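Local coordinates for protein short chain alcohol dehydrogenase-related dehydrogenase (Sinorhizobium meliloti, PDB 3TPC) that probably acts as an oxidoreductase, as a member of the short-chain dehydrogenase/reductase family with a Rossmann-type fold, at residues D[93-98]-D[103-108]; D[172-177]-D[188-193]; D[110-115]-D[164-169]; D[70-75]-D[125-130]. All coordinates share one frame; numbering follows the deposited sequence.

Contact 1 (D[93-98]-D[103-108]); sequences PGEKIL and PHALDS
Ile97 and His104 join the two arms of a short loop: His104 N donates to Ile97 O at 2.8 Å, and next to them Leu98 and Pro103 form a single backbone bridge, with Leu98 CA 4.4 Å from Pro103 CA. Beside this bridge Glu95 lies over the imidazole. With CG anti to the backbone N (chi1 -158°) and the chain extended beyond it, Glu95 CG makes a CH-pi contact 4.1 Å from the centroid of the His104 ring. The carboxylate stacks on the same ring, their planes 8° apart, with Glu95 CD 3.7 Å above the centre. Two donors fix the rotation of the carboxylate. Ser108 OG meets Glu95 OE1 nearly along its C-O axis at 3.0 Å, whereas Ala105 N reaches Glu95 OE2 at 3.1 Å from 40° above the carboxylate plane. His104 ND1 in turn bonds Ala105 O at 3.0 Å, with that oxygen in the ring plane, which steadies the imidazole. With an alanine here, Ala105 N and Ser108 OG would probably lose their carboxylate acceptor and the His104 ring its cover on that face. The loop carries the chain from strand 84-87 into helix 106-132, with Ala105 as N-cap, and lies against Phe121, Arg125 and Glu180 on helices 106-132 and 161-181 of a neighbouring subunit.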
# COMPACT_ATOMS: atom_id res chain seq x y z
N PRO D 93 1.64 -5.86 -23.35
CA PRO D 93 1.67 -4.75 -24.32
C PRO D 93 1.90 -3.37 -23.68
O PRO D 93 1.76 -3.19 -22.46
CB PRO D 93 0.28 -4.79 -24.97
CG PRO D 93 -0.57 -5.55 -24.02
CD PRO D 93 0.32 -6.51 -23.27
N GLY D 94 2.31 -2.42 -24.52
CA GLY D 94 2.33 -1.00 -24.19
C GLY D 94 1.57 -0.34 -25.32
O GLY D 94 1.78 -0.65 -26.49
N GLU D 95 0.64 0.54 -24.96
CA GLU D 95 -0.15 1.31 -25.89
C GLU D 95 -0.61 2.50 -25.06
O GLU D 95 -1.05 2.35 -23.91
CB GLU D 95 -1.37 0.48 -26.31
CG GLU D 95 -2.03 0.89 -27.64
CD GLU D 95 -3.18 -0.04 -28.10
OE1 GLU D 95 -3.17 -1.25 -27.79
OE2 GLU D 95 -4.10 0.46 -28.81
N LYS D 96 -0.49 3.70 -25.62
CA LYS D 96 -0.98 4.86 -24.88
C LYS D 96 -2.50 4.94 -24.88
O LYS D 96 -3.17 4.47 -25.79
CB LYS D 96 -0.39 6.16 -25.42
CG LYS D 96 1.13 6.21 -25.34
CD LYS D 96 1.70 7.42 -26.05
CE LYS D 96 3.08 7.71 -25.49
NZ LYS D 96 3.74 8.86 -26.19
N ILE D 97 -3.04 5.51 -23.81
CA ILE D 97 -4.43 5.82 -23.77
C ILE D 97 -4.78 6.69 -24.96
O ILE D 97 -5.72 6.38 -25.66
CB ILE D 97 -4.83 6.55 -22.45
CG1 ILE D 97 -4.48 5.68 -21.23
CG2 ILE D 97 -6.31 6.98 -22.50
CD1 ILE D 97 -4.65 6.39 -19.90
N LEU D 98 -4.03 7.79 -25.17
CA LEU D 98 -4.35 8.74 -26.26
C LEU D 98 -3.17 8.74 -27.17
O LEU D 98 -2.23 9.44 -26.92
CB LEU D 98 -4.62 10.17 -25.74
CG LEU D 98 -5.90 10.50 -25.00
CD1 LEU D 98 -6.03 11.99 -24.80
CD2 LEU D 98 -7.16 9.97 -25.70
N PRO D 103 -7.42 7.11 -29.72
CA PRO D 103 -7.40 6.40 -28.42
C PRO D 103 -7.06 4.92 -28.52
O PRO D 103 -7.23 4.28 -29.57
CB PRO D 103 -8.83 6.60 -27.87
CG PRO D 103 -9.62 7.17 -28.99
CD PRO D 103 -8.69 7.78 -30.00
N HIS D 104 -6.58 4.39 -27.40
CA HIS D 104 -6.19 3.02 -27.21
C HIS D 104 -7.35 2.16 -27.68
O HIS D 104 -8.46 2.42 -27.32
CB HIS D 104 -6.03 2.91 -25.71
CG HIS D 104 -5.38 1.67 -25.23
ND1 HIS D 104 -5.93 0.42 -25.40
CD2 HIS D 104 -4.25 1.48 -24.49
CE1 HIS D 104 -5.14 -0.49 -24.86
NE2 HIS D 104 -4.12 0.13 -24.29
N ALA D 105 -7.11 1.12 -28.50
CA ALA D 105 -8.22 0.27 -28.96
C ALA D 105 -8.93 -0.34 -27.74
O ALA D 105 -8.27 -0.76 -26.77
CB ALA D 105 -7.69 -0.83 -29.83
N LEU D 106 -10.25 -0.41 -27.78
CA LEU D 106 -10.97 -1.08 -26.72
C LEU D 106 -10.61 -2.56 -26.55
O LEU D 106 -10.21 -3.01 -25.46
CB LEU D 106 -12.49 -0.97 -26.90
CG LEU D 106 -13.19 -1.37 -25.60
CD1 LEU D 106 -12.55 -0.59 -24.41
CD2 LEU D 106 -14.72 -1.17 -25.64
N ASP D 107 -10.78 -3.32 -27.60
CA ASP D 107 -10.64 -4.76 -27.56
C ASP D 107 -9.22 -5.22 -27.22
O ASP D 107 -9.04 -6.28 -26.66
CB ASP D 107 -11.07 -5.38 -28.89
CG ASP D 107 -9.88 -5.62 -29.83
OD1 ASP D 107 -9.14 -6.65 -29.65
OD2 ASP D 107 -9.64 -4.78 -30.73
N SER D 108 -8.21 -4.44 -27.60
CA SER D 108 -6.83 -4.68 -27.18
C SER D 108 -6.68 -4.73 -25.62
O SER D 108 -6.02 -5.63 -25.06
CB SER D 108 -5.94 -3.61 -27.76
OG SER D 108 -4.63 -3.84 -27.35

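Contact 2 (D[172-177]-D[188-193]); sequences ALTLPA and VVTIAP
Thr174 and Thr190 cross obliquely between a helix and a strand, each with CB directed toward the other segment. As modelled, Thr174 presents its methyl to the strand, and CG2 of Thr174 stands 3.0 Å from OG1 of Thr190. That is tight for a carbon and an oxygen, and the Thr174 torsion (chi1 137°) is far from staggered, so the placing of methyl and hydroxyl is doubtful. Thr190 is more regular: OG1 lies anti to the carbonyl carbon, beside the backbone N (chi1 -64°), which turns the hydroxyl toward the helix. Thr174 OG1 is 3.9 Å from Thr190 OG1, and neither buried hydroxyl has a partner in the model, a finding no firmer than that torsion. Nearer the start of the strand the contact is plainly apolar. Val188 holds its two methyls against one turn of helix, with CG2 of Val188 4.1 Å from Ala177 CB and CG1 of Val188 4.2 Å from the same Ala177 CB, while Val188 CB sits 4.0 Å from Thr174 O. A glycine in place of Thr174 would probably open a gap above Thr190 and also take cover from Val245. The short segments run almost antiparallel (166°), their axes 7.5 Å apart, as expected where a helix returns the chain in a beta-alpha-beta crossover from strand 143-148 to its parallel neighbour 186-193. Strand 245-248 flanks the latter on its other edge, and helix 225-237 packs on its other face through Val189 and Ile191.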
# COMPACT_ATOMS: atom_id res chain seq x y z
N ALA D 172 -4.94 -7.72 -6.41
CA ALA D 172 -6.06 -7.51 -5.49
C ALA D 172 -6.85 -8.80 -5.20
O ALA D 172 -7.58 -8.90 -4.20
CB ALA D 172 -7.00 -6.41 -6.02
N LEU D 173 -6.71 -9.79 -6.09
CA LEU D 173 -7.46 -11.03 -5.96
C LEU D 173 -6.88 -11.86 -4.80
O LEU D 173 -7.55 -12.70 -4.18
CB LEU D 173 -7.38 -11.80 -7.28
CG LEU D 173 -8.21 -13.03 -7.59
CD1 LEU D 173 -9.69 -12.71 -7.83
CD2 LEU D 173 -7.59 -13.62 -8.85
N THR D 174 -5.63 -11.61 -4.49
CA THR D 174 -4.95 -12.61 -3.70
C THR D 174 -5.49 -12.82 -2.27
O THR D 174 -5.81 -13.96 -1.85
CB THR D 174 -3.41 -12.51 -3.86
OG1 THR D 174 -2.77 -12.65 -2.60
CG2 THR D 174 -3.04 -11.30 -4.43
N LEU D 175 -5.66 -11.72 -1.56
CA LEU D 175 -6.27 -11.75 -0.24
C LEU D 175 -7.73 -12.32 -0.18
O LEU D 175 -7.99 -13.18 0.62
CB LEU D 175 -6.16 -10.39 0.39
CG LEU D 175 -6.60 -10.31 1.84
CD1 LEU D 175 -5.64 -11.13 2.73
CD2 LEU D 175 -6.69 -8.84 2.23
N PRO D 176 -8.66 -11.88 -1.05
CA PRO D 176 -9.95 -12.55 -0.93
C PRO D 176 -9.94 -14.04 -1.24
O PRO D 176 -10.71 -14.79 -0.66
CB PRO D 176 -10.81 -11.80 -2.00
CG PRO D 176 -9.88 -10.99 -2.76
CD PRO D 176 -8.83 -10.63 -1.79
N ALA D 177 -9.06 -14.44 -2.17
CA ALA D 177 -8.87 -15.84 -2.50
C ALA D 177 -8.24 -16.62 -1.34
O ALA D 177 -8.80 -17.64 -0.96
CB ALA D 177 -8.10 -15.99 -3.76
N VAL D 188 -2.69 -18.80 -1.11
CA VAL D 188 -2.68 -18.04 -2.32
C VAL D 188 -1.79 -16.88 -2.04
O VAL D 188 -2.06 -16.11 -1.11
CB VAL D 188 -4.07 -17.48 -2.69
CG1 VAL D 188 -4.02 -16.85 -4.09
CG2 VAL D 188 -5.13 -18.57 -2.64
N VAL D 189 -0.73 -16.77 -2.88
CA VAL D 189 0.35 -15.82 -2.74
C VAL D 189 0.61 -15.34 -4.15
O VAL D 189 0.45 -16.12 -5.05
CB VAL D 189 1.62 -16.50 -2.17
CG1 VAL D 189 2.80 -15.50 -2.01
CG2 VAL D 189 1.32 -17.08 -0.83
N THR D 190 0.97 -14.07 -4.32
CA THR D 190 1.24 -13.43 -5.61
C THR D 190 2.63 -12.81 -5.53
O THR D 190 3.00 -12.24 -4.49
CB THR D 190 0.20 -12.32 -5.94
OG1 THR D 190 -1.10 -12.92 -6.07
CG2 THR D 190 0.51 -11.62 -7.27
N ILE D 191 3.41 -13.02 -6.59
CA ILE D 191 4.69 -12.36 -6.75
C ILE D 191 4.55 -11.23 -7.73
O ILE D 191 3.99 -11.42 -8.82
CB ILE D 191 5.80 -13.33 -7.40
CG1 ILE D 191 6.16 -14.49 -6.49
CG2 ILE D 191 7.10 -12.56 -7.63
CD1 ILE D 191 6.96 -15.64 -7.21
N ALA D 192 5.12 -10.09 -7.42
CA ALA D 192 5.12 -9.01 -8.39
C ALA D 192 6.53 -8.81 -8.86
O ALA D 192 7.32 -8.15 -8.18
CB ALA D 192 4.57 -7.75 -7.76
N PRO D 193 6.89 -9.41 -10.00
CA PRO D 193 8.26 -9.30 -10.51
C PRO D 193 8.52 -7.94 -11.13
O PRO D 193 7.60 -7.32 -11.59
CB PRO D 193 8.30 -10.36 -11.63
CG PRO D 193 6.87 -10.54 -12.02
CD PRO D 193 6.11 -10.42 -10.76

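Contact 3 (D[110-115]-D[164-169])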
# COMPACT_ATOMS: atom_id res chain seq x y z
N ALA D 110 -9.25 -5.10 -23.28
CA ALA D 110 -10.00 -6.31 -22.93
C ALA D 110 -9.18 -7.58 -23.09
O ALA D 110 -9.17 -8.42 -22.21
CB ALA D 110 -11.31 -6.40 -23.74
N ARG D 111 -8.47 -7.70 -24.18
CA ARG D 111 -7.70 -8.89 -24.45
C ARG D 111 -6.58 -9.10 -23.39
O ARG D 111 -6.32 -10.19 -22.94
CB ARG D 111 -7.14 -8.79 -25.88
CG ARG D 111 -6.91 -10.11 -26.59
N THR D 112 -5.89 -8.05 -23.02
CA THR D 112 -4.85 -8.09 -22.01
C THR D 112 -5.41 -8.39 -20.63
O THR D 112 -4.80 -9.14 -19.87
CB THR D 112 -4.19 -6.73 -21.95
OG1 THR D 112 -3.55 -6.48 -23.20
CG2 THR D 112 -3.18 -6.64 -20.80
N VAL D 113 -6.56 -7.79 -20.31
CA VAL D 113 -7.29 -8.14 -19.08
C VAL D 113 -7.72 -9.61 -19.12
O VAL D 113 -7.59 -10.31 -18.13
CB VAL D 113 -8.52 -7.21 -18.85
CG1 VAL D 113 -9.33 -7.63 -17.62
CG2 VAL D 113 -8.07 -5.81 -18.64
N ALA D 114 -8.19 -10.08 -20.27
CA ALA D 114 -8.65 -11.46 -20.40
C ALA D 114 -7.51 -12.50 -20.21
O ALA D 114 -7.61 -13.42 -19.38
CB ALA D 114 -9.45 -11.66 -21.68
N VAL D 115 -6.37 -12.30 -20.86
CA VAL D 115 -5.26 -13.21 -20.65
C VAL D 115 -4.71 -13.13 -19.21
O VAL D 115 -4.60 -14.12 -18.54
CB VAL D 115 -4.11 -12.88 -21.58
CG1 VAL D 115 -2.85 -13.55 -21.12
CG2 VAL D 115 -4.46 -13.23 -23.04
N ALA D 164 -0.87 -2.74 -16.23
CA ALA D 164 -1.03 -2.35 -14.87
C ALA D 164 -2.42 -2.72 -14.26
O ALA D 164 -2.50 -3.30 -13.17
CB ALA D 164 -0.73 -0.85 -14.75
N ALA D 165 -3.49 -2.41 -14.97
CA ALA D 165 -4.82 -2.69 -14.44
C ALA D 165 -5.02 -4.18 -14.26
O ALA D 165 -5.48 -4.64 -13.19
CB ALA D 165 -5.95 -2.09 -15.35
N SER D 166 -4.71 -4.92 -15.32
CA SER D 166 -4.64 -6.38 -15.36
C SER D 166 -4.03 -6.98 -14.09
O SER D 166 -4.56 -7.89 -13.47
CB SER D 166 -3.61 -6.76 -16.42
OG SER D 166 -4.24 -7.13 -17.57
N LYS D 167 -2.80 -6.54 -13.83
CA LYS D 167 -1.96 -7.15 -12.83
C LYS D 167 -2.40 -6.65 -11.48
O LYS D 167 -2.26 -7.38 -10.46
CB LYS D 167 -0.52 -6.77 -13.11
CG LYS D 167 0.08 -7.41 -14.40
CD LYS D 167 -0.08 -8.91 -14.43
CE LYS D 167 0.91 -9.60 -15.36
NZ LYS D 167 0.90 -11.08 -15.06
N GLY D 168 -2.90 -5.42 -11.46
CA GLY D 168 -3.50 -4.82 -10.27
C GLY D 168 -4.69 -5.66 -9.86
O GLY D 168 -4.86 -5.90 -8.69
N GLY D 169 -5.45 -6.14 -10.85
CA GLY D 169 -6.53 -7.08 -10.66
C GLY D 169 -6.03 -8.33 -9.97
O GLY D 169 -6.64 -8.81 -8.96
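Close helix-to-helix packing through a serine joins helix 161-181 to helix 106-132, where Ser166 meets Thr112 and Val113 on one face of the Rossmann-type sheet. The backbones come near, with Val113 CA 4.9 Å from Ser166 CA, a spacing that small residues permit. Ser166 OG is the point of contact. It approaches Thr112 O at 3.1 Å in a weak hydrogen bond, and it also touches Thr112 CG2 at 3.4 Å and Val113 CA at 3.6 Å. The Thr112 torsion (chi1 -64°) puts CG2 anti to the backbone N, on the serine's side, while OG1 is bonded to Ser108 O in its own helix. Val113 also packs on Val113 of a neighbouring subunit, in keeping with the four-helix interface that these two helices form in many relatives. Lys167, next to the serine, occupies the lysine position of the family's Tyr-x-x-x-Lys motif and bonds Thr148 O. The single proton of Ser166 has a second acceptor within reach, Ala162 O one turn earlier, so it may serve either carbonyl. The polar link between the helices is therefore slight, and their closeness probably owes more to the small side chains at this point than to that bond.

Contact 4 (D[70-75]-D[125-130]); sequences AALAFA and RLAAEV
Leu126, which touches Leu72 across the contact, also lays its CG over one face of the Arg125 guanidinium, 4.0 Å above the plane and offset toward the rim. The charged group is held from beyond the two segments: Arg125 NH2 forms a salt bridge with Glu65, a polar tie between helices 65-79 and 106-132, and Arg125 NH1 bonds the His104 carbonyl oxygen of a neighbouring subunit. Between segments 70-75 and 125-130 the side chains that meet are aliphatic. Leu72 reaches across from helix 65-79 with both methyls. Its CD2 comes against Leu126 CB at 3.9 Å, and its CD1 comes down on the Ala127 backbone, 3.5 Å from Ala127 CA. The same CD1 meets Val130 CG2 at 4.0 Å; Val130 CG1 is anti to the backbone N (chi1 168°), which leaves CG2, anti to the carbonyl carbon, facing the leucine. The small Ala127 methyl lets the leucine settle close to the helix backbone, where Leu72 CG is 3.8 Å from Leu126 O. The segments run roughly parallel, with a crossing angle of -25° and axes 10.0 Å apart, as befits two helices on one face of a parallel sheet. Without a hydrogen bond between them, the segments are held by van der Waals contact round one leucine, while Arg125 adds a charged link to helix 65-79 and a bond to the neighbouring subunit.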
# COMPACT_ATOMS: atom_id res chain seq x y z
N ALA D 70 -10.70 -29.34 -19.36
CA ALA D 70 -9.94 -30.49 -19.95
C ALA D 70 -8.54 -30.72 -19.36
O ALA D 70 -8.07 -31.85 -19.29
CB ALA D 70 -9.85 -30.35 -21.49
N ALA D 71 -7.88 -29.66 -18.92
CA ALA D 71 -6.57 -29.77 -18.31
C ALA D 71 -6.64 -30.30 -16.88
O ALA D 71 -5.77 -31.06 -16.45
CB ALA D 71 -5.88 -28.40 -18.34
N LEU D 72 -7.65 -29.88 -16.13
CA LEU D 72 -7.84 -30.34 -14.76
C LEU D 72 -8.31 -31.80 -14.74
O LEU D 72 -7.73 -32.61 -14.02
CB LEU D 72 -8.77 -29.41 -13.96
CG LEU D 72 -8.22 -28.19 -13.18
CD1 LEU D 72 -7.22 -28.54 -12.08
CD2 LEU D 72 -7.62 -27.11 -14.09
N ALA D 73 -9.33 -32.14 -15.52
CA ALA D 73 -9.72 -33.56 -15.71
C ALA D 73 -8.50 -34.42 -16.07
O ALA D 73 -8.28 -35.48 -15.47
CB ALA D 73 -10.81 -33.70 -16.79
N PHE D 74 -7.71 -33.93 -17.04
CA PHE D 74 -6.54 -34.64 -17.52
C PHE D 74 -5.64 -34.95 -16.36
O PHE D 74 -5.37 -36.11 -16.10
CB PHE D 74 -5.78 -33.79 -18.53
CG PHE D 74 -4.42 -34.32 -18.85
CD1 PHE D 74 -3.33 -34.00 -18.05
CD2 PHE D 74 -4.22 -35.12 -19.97
CE1 PHE D 74 -2.07 -34.47 -18.34
CE2 PHE D 74 -2.94 -35.60 -20.28
CZ PHE D 74 -1.87 -35.28 -19.46
N ALA D 75 -5.19 -33.92 -15.66
CA ALA D 75 -4.31 -34.08 -14.51
C ALA D 75 -4.98 -34.75 -13.30
O ALA D 75 -4.29 -35.33 -12.48
CB ALA D 75 -3.68 -32.74 -14.09
N ARG D 125 -10.13 -20.96 -10.05
CA ARG D 125 -11.34 -21.59 -9.67
C ARG D 125 -11.38 -23.09 -9.94
O ARG D 125 -11.89 -23.85 -9.17
CB ARG D 125 -12.54 -20.86 -10.23
CG ARG D 125 -12.93 -21.30 -11.54
CD ARG D 125 -13.54 -20.23 -12.32
NE ARG D 125 -13.60 -20.72 -13.66
CZ ARG D 125 -14.60 -21.39 -14.18
NH1 ARG D 125 -15.68 -21.61 -13.50
NH2 ARG D 125 -14.50 -21.84 -15.38
N LEU D 126 -10.89 -23.50 -11.08
CA LEU D 126 -10.81 -24.90 -11.38
C LEU D 126 -9.79 -25.76 -10.66
O LEU D 126 -10.10 -26.80 -10.20
CB LEU D 126 -10.82 -25.15 -12.87
CG LEU D 126 -12.07 -24.67 -13.59
CD1 LEU D 126 -11.92 -24.88 -15.02
CD2 LEU D 126 -13.28 -25.30 -13.12
N ALA D 127 -8.58 -25.28 -10.52
CA ALA D 127 -7.58 -25.96 -9.69
C ALA D 127 -8.01 -26.08 -8.25
O ALA D 127 -7.77 -27.08 -7.59
CB ALA D 127 -6.28 -25.23 -9.76
N ALA D 128 -8.60 -25.03 -7.72
CA ALA D 128 -8.85 -25.01 -6.33
C ALA D 128 -9.91 -26.06 -6.02
O ALA D 128 -9.82 -26.70 -4.96
CB ALA D 128 -9.31 -23.65 -5.91
N GLU D 129 -10.90 -26.20 -6.90
CA GLU D 129 -11.92 -27.23 -6.78
C GLU D 129 -11.26 -28.61 -6.57
O GLU D 129 -11.56 -29.27 -5.59
CB GLU D 129 -12.81 -27.26 -8.02
CG GLU D 129 -13.68 -28.54 -8.11
CD GLU D 129 -14.86 -28.39 -9.06
OE1 GLU D 129 -14.65 -28.01 -10.24
OE2 GLU D 129 -16.02 -28.59 -8.62
N VAL D 130 -10.36 -29.01 -7.48
CA VAL D 130 -9.59 -30.23 -7.33
C VAL D 130 -8.75 -30.30 -6.04
O VAL D 130 -8.81 -31.32 -5.32
CB VAL D 130 -8.71 -30.44 -8.51
CG1 VAL D 130 -7.71 -31.53 -8.23
CG2 VAL D 130 -9.54 -30.83 -9.69

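In the fold
All four contacts belong to one Rossmann-type domain with a parallel seven-stranded sheet, and three of them share helix 106-132. Contact 1 lies at its start, contact 3 on its next turns and contact 4 near its far end, so the centres of contacts 1 and 4 are 33 Å apart. Contacts 1 and 3 touch, Pro93 CG lying 3.2 Å from Thr112 OG1. Contact 3 shares helix 161-181 with contact 2, their centres 14 Å apart. Along the chain, contact 1 nests in the loop closed by contact 4, the segments of contacts 3 and 4 alternate, and contact 2 comes last. Each also touches the second subunit: helices 106-132 and 161-181 serve both internal packing and the interface.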